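Local coordinates for protein N-terminal acetyltransferase B complex subunit MDM20 (Candida albicans, PDB 5K04) that probably serves as the non-catalytic, largely helical auxiliary subunit of the NatB complex, which acetylates the N-termini of proteins, at residues A[607-610]-A[611-614]; A[666-669]-A[670-673]; A[693-696]-A[697-700]. One frame throughout, in Å; residues are numbered along the deposited sequence.

Interaction 1 (A[607-610]-A[611-614])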
ATOM      1  N   SER A 607     -24.667  -8.017   9.211  1.00 52.08           N
ATOM      2  CA  SER A 607     -25.834  -7.515   9.930  1.00 46.70           C
ATOM      3  C   SER A 607     -27.128  -8.111   9.370  1.00 43.77           C
ATOM      4  O   SER A 607     -27.178  -8.618   8.242  1.00 31.03           O
ATOM      5  CB  SER A 607     -25.912  -5.995   9.828  1.00 39.59           C
ATOM      6  OG  SER A 607     -26.235  -5.595   8.496  1.00 25.25           O
ATOM      7  N   VAL A 608     -28.195  -8.023  10.175  1.00 46.82           N
ATOM      8  CA  VAL A 608     -29.495  -8.535   9.740  1.00 36.36           C
ATOM      9  C   VAL A 608     -29.871  -7.942   8.392  1.00 37.79           C
ATOM     10  O   VAL A 608     -30.249  -8.662   7.459  1.00 29.14           O
ATOM     11  CB  VAL A 608     -30.581  -8.253  10.792  1.00 39.71           C
ATOM     12  CG1 VAL A 608     -31.886  -8.862  10.363  1.00 34.82           C
ATOM     13  CG2 VAL A 608     -30.179  -8.805  12.158  1.00 43.88           C
ATOM     14  N   PHE A 609     -29.724  -6.619   8.254  1.00 42.51           N
ATOM     15  CA  PHE A 609     -30.169  -5.975   7.025  1.00 38.91           C
ATOM     16  C   PHE A 609     -29.340  -6.418   5.829  1.00 36.61           C
ATOM     17  O   PHE A 609     -29.889  -6.693   4.754  1.00 26.69           O
ATOM     18  CB  PHE A 609     -30.138  -4.456   7.133  1.00 36.35           C
ATOM     19  CG  PHE A 609     -30.532  -3.787   5.851  1.00 43.02           C
ATOM     20  CD1 PHE A 609     -31.833  -3.920   5.364  1.00 38.57           C
ATOM     21  CD2 PHE A 609     -29.613  -3.066   5.106  1.00 41.28           C
ATOM     22  CE1 PHE A 609     -32.212  -3.334   4.176  1.00 36.60           C
ATOM     23  CE2 PHE A 609     -29.994  -2.461   3.905  1.00 37.18           C
ATOM     24  CZ  PHE A 609     -31.293  -2.601   3.443  1.00 39.00           C
ATOM     25  N   ASP A 610     -28.016  -6.483   5.993  1.00 44.33           N
ATOM     26  CA  ASP A 610     -27.163  -6.905   4.887  1.00 44.93           C
ATOM     27  C   ASP A 610     -27.445  -8.348   4.481  1.00 37.52           C
ATOM     28  O   ASP A 610     -27.387  -8.669   3.292  1.00 25.99           O
ATOM     29  CB  ASP A 610     -25.687  -6.714   5.241  1.00 41.07           C
ATOM     30  CG  ASP A 610     -25.169  -5.321   4.862  1.00 44.58           C
ATOM     31  OD1 ASP A 610     -25.806  -4.645   4.022  1.00 38.37           O
ATOM     32  OD2 ASP A 610     -24.120  -4.903   5.402  1.00 39.70           O
ATOM     33  N   ASN A 611     -27.775  -9.224   5.437  1.00 45.13           N
ATOM     34  CA  ASN A 611     -28.165 -10.587   5.069  1.00 47.70           C
ATOM     35  C   ASN A 611     -29.435 -10.585   4.217  1.00 45.27           C
ATOM     36  O   ASN A 611     -29.541 -11.346   3.252  1.00 27.73           O
ATOM     37  CB  ASN A 611     -28.338 -11.454   6.324  1.00 39.04           C
ATOM     38  CG  ASN A 611     -27.027 -12.161   6.740  1.00 47.83           C
ATOM     39  OD1 ASN A 611     -26.193 -12.512   5.893  1.00 34.49           O
ATOM     40  ND2 ASN A 611     -26.846 -12.357   8.036  1.00 49.66           N
ATOM     41  N   LEU A 612     -30.402  -9.714   4.544  1.00 42.66           N
ATOM     42  CA  LEU A 612     -31.609  -9.608   3.732  1.00 40.64           C
ATOM     43  C   LEU A 612     -31.308  -8.999   2.364  1.00 40.22           C
ATOM     44  O   LEU A 612     -31.791  -9.488   1.338  1.00 28.34           O
ATOM     45  CB  LEU A 612     -32.650  -8.776   4.472  1.00 44.35           C
ATOM     46  CG  LEU A 612     -33.909  -8.339   3.718  1.00 47.18           C
ATOM     47  CD1 LEU A 612     -34.804  -9.530   3.447  1.00 44.71           C
ATOM     48  CD2 LEU A 612     -34.655  -7.277   4.528  1.00 44.42           C
ATOM     49  N   LEU A 613     -30.503  -7.935   2.336  1.00 44.01           N
ATOM     50  CA  LEU A 613     -30.157  -7.265   1.086  1.00 42.52           C
ATOM     51  C   LEU A 613     -29.615  -8.247   0.053  1.00 42.16           C
ATOM     52  O   LEU A 613     -30.031  -8.237  -1.115  1.00 28.82           O
ATOM     53  CB  LEU A 613     -29.126  -6.160   1.363  1.00 38.78           C
ATOM     54  CG  LEU A 613     -28.706  -5.299   0.148  1.00 45.53           C
ATOM     55  CD1 LEU A 613     -29.887  -4.496  -0.406  1.00 36.76           C
ATOM     56  CD2 LEU A 613     -27.521  -4.375   0.465  1.00 39.26           C
ATOM     57  N   TYR A 614     -28.670  -9.099   0.464  1.00 37.39           N
ATOM     58  CA  TYR A 614     -27.990  -9.950  -0.501  1.00 38.92           C
ATOM     59  C   TYR A 614     -28.811 -11.177  -0.851  1.00 39.68           C
ATOM     60  O   TYR A 614     -28.651 -11.725  -1.945  1.00 27.91           O
ATOM     61  CB  TYR A 614     -26.592 -10.304   0.013  1.00 38.77           C
ATOM     62  CG  TYR A 614     -25.724  -9.067  -0.036  1.00 41.30           C
ATOM     63  CD1 TYR A 614     -25.404  -8.474  -1.264  1.00 34.42           C
ATOM     64  CD2 TYR A 614     -25.280  -8.447   1.132  1.00 37.64           C
ATOM     65  CE1 TYR A 614     -24.653  -7.300  -1.326  1.00 37.46           C
ATOM     66  CE2 TYR A 614     -24.520  -7.273   1.077  1.00 38.62           C
ATOM     67  CZ  TYR A 614     -24.207  -6.704  -0.153  1.00 40.17           C
ATOM     68  OH  TYR A 614     -23.453  -5.547  -0.193  1.00 25.25           O
TER
HETATM   69  O   HOH W   1     -23.335  -3.948   2.264  1.00 30.57           O
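Asp-610 and Tyr-614, one helical turn apart, lie side by side and point the same way, with a water joining their polar ends. The water donates to Asp-610 OD1 at 3.1 Å and sits 2.9 Å from Tyr-614 OH. Carboxylate and ring planes are turned 45° to each other. Nearer the backbone, CD2 of Tyr-614 lies 3.0 Å from Asp-610 O, the same oxygen that accepts the Tyr-614 N-H. The ring gets there because Tyr-614 CG is anti to the carbonyl carbon (chi1 -70°), which swings it back along the helix toward Asp-610. Leu-613 flanks the pair: its CD2 is 4.0 Å from Asp-610 OD1 and lies over one face of the Tyr-614 ring, off toward the rim. A looser apolar contact on another side of the helix brings Leu-612 CD2 to 4.5 Å from Phe-609 CD1.

All this takes place in the first turns of helix 608-625, where Ser-607 is the N-cap. Its OG accepts the Asp-610 N-H at 3.2 Å, a nearly straight capping bond (165°), while Ser-607 O accepts from Asn-611 N at 2.9 Å and starts the regular i to i+4 series. With the carboxylate so near the helix N-terminus, its negative charge is probably favoured.

Neighbouring elements pack against these side chains. Helix 571-584 packs on the Tyr-614 ring through Ala-573, Leu-576 and Lys-577, and the ring also meets that of Phe-606. Phe-609 and Leu-613 face helix 661-682, at Asn-665 and at Asn-668 and Phe-672 respectively, whereas Phe-609 and Leu-612 both touch Leu-649.

Interaction 2 (A[666-669]-A[670-673])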
ATOM      1  N   LEU A 666     -29.137   2.860   3.590  1.00 35.46           N
ATOM      2  CA  LEU A 666     -30.052   3.556   2.699  1.00 41.66           C
ATOM      3  C   LEU A 666     -29.439   3.710   1.311  1.00 45.68           C
ATOM      4  O   LEU A 666     -30.133   3.547   0.296  1.00 33.39           O
ATOM      5  CB  LEU A 666     -30.410   4.906   3.315  1.00 42.65           C
ATOM      6  CG  LEU A 666     -31.722   5.603   2.962  1.00 56.64           C
ATOM      7  CD1 LEU A 666     -32.875   4.618   2.954  1.00 54.45           C
ATOM      8  CD2 LEU A 666     -31.975   6.713   3.966  1.00 56.71           C
ATOM      9  N   THR A 667     -28.129   3.992   1.256  1.00 48.98           N
ATOM     10  CA  THR A 667     -27.417   4.062  -0.016  1.00 42.90           C
ATOM     11  C   THR A 667     -27.481   2.722  -0.735  1.00 40.72           C
ATOM     12  O   THR A 667     -27.663   2.670  -1.957  1.00 31.42           O
ATOM     13  CB  THR A 667     -25.959   4.495   0.220  1.00 36.20           C
ATOM     14  OG1 THR A 667     -25.917   5.783   0.850  1.00 27.02           O
ATOM     15  CG2 THR A 667     -25.200   4.594  -1.066  1.00 40.76           C
ATOM     16  N   ASN A 668     -27.386   1.624   0.018  1.00 41.21           N
ATOM     17  CA  ASN A 668     -27.435   0.304  -0.600  1.00 40.41           C
ATOM     18  C   ASN A 668     -28.843  -0.038  -1.047  1.00 40.75           C
ATOM     19  O   ASN A 668     -29.030  -0.675  -2.093  1.00 36.19           O
ATOM     20  CB  ASN A 668     -26.906  -0.749   0.368  1.00 37.99           C
ATOM     21  CG  ASN A 668     -25.385  -0.789   0.408  1.00 39.47           C
ATOM     22  OD1 ASN A 668     -24.710  -0.421  -0.564  1.00 24.89           O
ATOM     23  ND2 ASN A 668     -24.840  -1.246   1.531  1.00 40.37           N
ATOM     24  N   LEU A 669     -29.845   0.388  -0.270  1.00 44.79           N
ATOM     25  CA  LEU A 669     -31.227   0.243  -0.709  1.00 44.10           C
ATOM     26  C   LEU A 669     -31.481   1.012  -2.001  1.00 39.53           C
ATOM     27  O   LEU A 669     -32.140   0.495  -2.913  1.00 28.97           O
ATOM     28  CB  LEU A 669     -32.198   0.712   0.378  1.00 47.73           C
ATOM     29  CG  LEU A 669     -33.667   0.538  -0.054  1.00 46.49           C
ATOM     30  CD1 LEU A 669     -33.975  -0.947  -0.315  1.00 40.99           C
ATOM     31  CD2 LEU A 669     -34.642   1.106   0.958  1.00 39.47           C
ATOM     32  N   VAL A 670     -30.977   2.251  -2.098  1.00 45.19           N
ATOM     33  CA  VAL A 670     -31.211   3.052  -3.305  1.00 45.18           C
ATOM     34  C   VAL A 670     -30.603   2.361  -4.514  1.00 44.02           C
ATOM     35  O   VAL A 670     -31.229   2.267  -5.578  1.00 31.05           O
ATOM     36  CB  VAL A 670     -30.645   4.482  -3.143  1.00 43.12           C
ATOM     37  CG1 VAL A 670     -30.656   5.212  -4.471  1.00 46.88           C
ATOM     38  CG2 VAL A 670     -31.440   5.284  -2.154  1.00 37.71           C
ATOM     39  N   GLU A 671     -29.364   1.866  -4.357  1.00 46.19           N
ATOM     40  CA  GLU A 671     -28.672   1.176  -5.439  1.00 42.19           C
ATOM     41  C   GLU A 671     -29.432  -0.078  -5.849  1.00 41.29           C
ATOM     42  O   GLU A 671     -29.584  -0.368  -7.045  1.00 28.32           O
ATOM     43  CB  GLU A 671     -27.244   0.842  -4.996  1.00 38.08           C
ATOM     44  CG  GLU A 671     -26.434  -0.035  -5.941  1.00 39.39           C
ATOM     45  CD  GLU A 671     -25.063  -0.435  -5.356  1.00 38.70           C
ATOM     46  OE1 GLU A 671     -24.985  -0.749  -4.151  1.00 26.57           O
ATOM     47  OE2 GLU A 671     -24.068  -0.438  -6.118  1.00 31.46           O
ATOM     48  N   PHE A 672     -29.935  -0.823  -4.860  1.00 43.67           N
ATOM     49  CA  PHE A 672     -30.699  -2.032  -5.147  1.00 36.00           C
ATOM     50  C   PHE A 672     -31.951  -1.716  -5.963  1.00 39.52           C
ATOM     51  O   PHE A 672     -32.322  -2.475  -6.866  1.00 31.85           O
ATOM     52  CB  PHE A 672     -31.062  -2.736  -3.840  1.00 29.48           C
ATOM     53  CG  PHE A 672     -32.060  -3.855  -4.007  1.00 41.64           C
ATOM     54  CD1 PHE A 672     -33.436  -3.604  -3.950  1.00 46.65           C
ATOM     55  CD2 PHE A 672     -31.631  -5.158  -4.214  1.00 36.82           C
ATOM     56  CE1 PHE A 672     -34.354  -4.630  -4.098  1.00 43.25           C
ATOM     57  CE2 PHE A 672     -32.549  -6.193  -4.368  1.00 37.01           C
ATOM     58  CZ  PHE A 672     -33.912  -5.927  -4.313  1.00 38.65           C
ATOM     59  N   ILE A 673     -32.618  -0.603  -5.659  1.00 51.65           N
ATOM     60  CA  ILE A 673     -33.827  -0.244  -6.398  1.00 49.31           C
ATOM     61  C   ILE A 673     -33.476   0.200  -7.810  1.00 41.97           C
ATOM     62  O   ILE A 673     -34.203  -0.093  -8.764  1.00 34.48           O
ATOM     63  CB  ILE A 673     -34.605   0.840  -5.638  1.00 47.81           C
ATOM     64  CG1 ILE A 673     -35.089   0.283  -4.308  1.00 49.60           C
ATOM     65  CG2 ILE A 673     -35.790   1.330  -6.461  1.00 55.02           C
ATOM     66  CD1 ILE A 673     -35.543   1.352  -3.374  1.00 58.85           C
TER
HETATM   67  O   HOH W   2     -26.828  -2.299  -2.856  1.00 23.95           O
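Different first torsions bring Leu-669 and Ile-673 together: Leu-669 CG is anti to the backbone N (chi1 -179°) and points mainly outward, while Ile-673 CG1 is anti to its carbonyl carbon (chi1 -64°) and leans back. The two side chains meet at an angle, Ile-673 CD1 reaching 3.9 Å from Leu-669 CG. On the way, CG1 of Ile-673 passes 3.3 Å from Leu-669 O, the carbonyl that also accepts the Ile-673 N-H. Val-670 repeats the pattern with its CG2 branch, 3.3 Å from Leu-666 O.

A polar pair occupies a different side of the helix. Asn-668 and Glu-671 run alongside each other with amide and carboxylate planes only 12° apart, and OD1 of Asn-668 lies 3.6 Å from Glu-671 OE1. Two such oxygens would probably repel, but Lys-577 NZ bridges them, forming a salt bridge with Glu-671 OE1 and a hydrogen bond with Asn-668 OD1. OE1 also accepts from Gln-517 NE2, and OE2 is hydrogen-bonded to Tyr-581 OH, so both carboxylate oxygens of this buried Glu-671 are held and its rotation is largely fixed. A water adds a further link, donating to Asn-668 O at 2.8 Å and to Glu-671 OE1 at 2.7 Å. Asn-668 O is thereby shared between this water and the N-H of Phe-672, whose CB packs 3.4 Å from the same oxygen.

Beyond the two segments, Phe-672 meets Tyr-617 of helix 608-625 edge-to-face, and Phe-702 of helix 698-703 touches Leu-666 and Leu-669. The arrangement is that of a buried part of helix 661-682, with i to i+4 bonding, packed among helices 506-521, 571-584, 608-625 and 698-703 in a chain made of helices without strands.

Interaction 3 (A[693-696]-A[697-700])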
ATOM      1  N   ASN A 693     -43.369  -1.630  -9.108  1.00 56.92           N
ATOM      2  CA  ASN A 693     -44.509  -1.002  -8.446  1.00 58.31           C
ATOM      3  C   ASN A 693     -44.323  -0.961  -6.936  1.00 52.63           C
ATOM      4  O   ASN A 693     -44.672   0.034  -6.290  1.00 43.59           O
ATOM      5  CB  ASN A 693     -45.804  -1.738  -8.795  1.00 56.47           C
ATOM      6  CG  ASN A 693     -46.352  -1.339 -10.157  1.00 67.34           C
ATOM      7  OD1 ASN A 693     -46.130  -0.220 -10.642  1.00 57.68           O
ATOM      8  ND2 ASN A 693     -47.082  -2.262 -10.783  1.00 79.73           N
ATOM      9  N   LEU A 694     -43.784  -2.039  -6.361  1.00 60.84           N
ATOM     10  CA  LEU A 694     -43.638  -2.122  -4.912  1.00 57.14           C
ATOM     11  C   LEU A 694     -42.650  -1.095  -4.377  1.00 50.60           C
ATOM     12  O   LEU A 694     -42.825  -0.596  -3.257  1.00 41.98           O
ATOM     13  CB  LEU A 694     -43.192  -3.525  -4.514  1.00 56.82           C
ATOM     14  CG  LEU A 694     -44.266  -4.604  -4.451  1.00 55.16           C
ATOM     15  CD1 LEU A 694     -43.668  -5.915  -3.981  1.00 45.38           C
ATOM     16  CD2 LEU A 694     -45.366  -4.161  -3.514  1.00 54.73           C
ATOM     17  N   VAL A 695     -41.600  -0.780  -5.146  1.00 50.45           N
ATOM     18  CA  VAL A 695     -40.585   0.169  -4.683  1.00 51.67           C
ATOM     19  C   VAL A 695     -41.019   1.616  -4.835  1.00 49.80           C
ATOM     20  O   VAL A 695     -40.412   2.496  -4.216  1.00 33.39           O
ATOM     21  CB  VAL A 695     -39.247  -0.043  -5.416  1.00 51.64           C
ATOM     22  CG1 VAL A 695     -38.768  -1.500  -5.273  1.00 46.33           C
ATOM     23  CG2 VAL A 695     -39.357   0.359  -6.872  1.00 51.10           C
ATOM     24  N   LYS A 696     -42.078   1.874  -5.613  1.00 58.58           N
ATOM     25  CA  LYS A 696     -42.568   3.233  -5.852  1.00 59.21           C
ATOM     26  C   LYS A 696     -42.811   4.060  -4.587  1.00 50.61           C
ATOM     27  O   LYS A 696     -42.400   5.230  -4.561  1.00 40.36           O
ATOM     28  CB  LYS A 696     -43.841   3.160  -6.709  1.00 70.06           C
ATOM     29  CG  LYS A 696     -43.593   3.338  -8.197  1.00 81.09           C
ATOM     30  CD  LYS A 696     -42.759   4.595  -8.438  1.00 94.02           C
ATOM     31  CE  LYS A 696     -42.449   4.822  -9.917  1.00 98.53           C
ATOM     32  NZ  LYS A 696     -41.592   6.032 -10.115  1.00 96.86           N
ATOM     33  N   PRO A 697     -43.465   3.555  -3.534  1.00 57.31           N
ATOM     34  CA  PRO A 697     -43.760   4.416  -2.377  1.00 59.63           C
ATOM     35  C   PRO A 697     -42.635   4.537  -1.357  1.00 56.21           C
ATOM     36  O   PRO A 697     -42.827   5.216  -0.339  1.00 47.30           O
ATOM     37  CB  PRO A 697     -44.983   3.733  -1.750  1.00 55.20           C
ATOM     38  CG  PRO A 697     -44.770   2.293  -2.043  1.00 52.11           C
ATOM     39  CD  PRO A 697     -44.130   2.240  -3.407  1.00 50.85           C
ATOM     40  N   PHE A 698     -41.478   3.908  -1.599  1.00 51.78           N
ATOM     41  CA  PHE A 698     -40.399   3.908  -0.612  1.00 46.44           C
ATOM     42  C   PHE A 698     -39.993   5.328  -0.239  1.00 43.61           C
ATOM     43  O   PHE A 698     -39.829   5.652   0.944  1.00 33.65           O
ATOM     44  CB  PHE A 698     -39.179   3.143  -1.148  1.00 44.81           C
ATOM     45  CG  PHE A 698     -39.330   1.642  -1.118  1.00 45.59           C
ATOM     46  CD1 PHE A 698     -40.499   1.046  -0.670  1.00 45.29           C
ATOM     47  CD2 PHE A 698     -38.301   0.829  -1.537  1.00 47.44           C
ATOM     48  CE1 PHE A 698     -40.619  -0.331  -0.637  1.00 46.90           C
ATOM     49  CE2 PHE A 698     -38.416  -0.541  -1.508  1.00 47.78           C
ATOM     50  CZ  PHE A 698     -39.573  -1.118  -1.057  1.00 48.98           C
ATOM     51  N   GLY A 699     -39.801   6.183  -1.247  1.00 50.24           N
ATOM     52  CA  GLY A 699     -39.334   7.534  -0.977  1.00 45.33           C
ATOM     53  C   GLY A 699     -40.295   8.297  -0.089  1.00 49.57           C
ATOM     54  O   GLY A 699     -39.891   8.890   0.915  1.00 40.05           O
ATOM     55  N   LYS A 700     -41.588   8.260  -0.430  1.00 51.32           N
ATOM     56  CA  LYS A 700     -42.594   8.859   0.441  1.00 54.84           C
ATOM     57  C   LYS A 700     -42.574   8.224   1.828  1.00 51.54           C
ATOM     58  O   LYS A 700     -42.612   8.926   2.847  1.00 38.99           O
ATOM     59  CB  LYS A 700     -43.980   8.719  -0.189  1.00 60.09           C
ATOM     60  CG  LYS A 700     -45.110   9.154   0.718  1.00 67.25           C
ATOM     61  CD  LYS A 700     -46.457   9.018   0.025  1.00 84.88           C
ATOM     62  CE  LYS A 700     -47.565   9.712   0.819  1.00 97.66           C
ATOM     63  NZ  LYS A 700     -48.912   9.581   0.168  1.00105.04           N
TER
HETATM   64  O   HOH W   3     -42.704   7.463  -2.851  1.00 33.79           O
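Asn-693 O approaches Pro-697 CD at 3.7 Å, where a continuing helix would offer it an N-H; proline has none, and the oxygen instead accepts from Lys-696 N, one residue earlier. Leu-694 follows with its carbonyl oxygen close to two side chains, 3.1 Å from Pro-697 CD and 3.4 Å from Phe-698 CE1. Val-695 carries the main contact. Its CA lies over the centre of one face of the Phe-698 ring, 3.8 Å from the centroid and 5° off the normal, a CH-pi interaction, and its CG1 touches the ring at CE2. The residue also opens a type I beta turn, Val-695 to Phe-698, which links helix 686-695 to helix 698-703. The turn is closed by Phe-698 N donating to Val-695 O at 3.2 Å, from a position 53° out of the carbonyl plane. Lys-696 and Pro-697 form the middle of the turn. Lys-696 O accepts from a water at 2.8 Å, which in turn accepts from Lys-700 N at 2.8 Å, so the water spans a break in the direct backbone bonding. Ile-673 of helix 661-682 packs on both Val-695 and Phe-698, and Thr-646 and Leu-649 add to the surroundings of the ring.

Overall arrangement
The three contacts follow one another along the chain, all on one side of its centre, with interaction 2 between the others. Its centre is about 12 Å from that of interaction 1 and about 12 Å from that of interaction 3, whereas interactions 1 and 3 are about 20 Å apart between centres and about 9 Å between nearest atoms. Leu-613 joins 1 to 2, its CD2 lying 3.7 Å from Asn-668 CB. Ile-673 joins 2 to 3, its CD1 lying 3.4 Å from Phe-698 CD2. Helix 661-682 therefore sits between helix 608-625 and the turn at 695-698. The other protein chain of the assembly touches none of the segments.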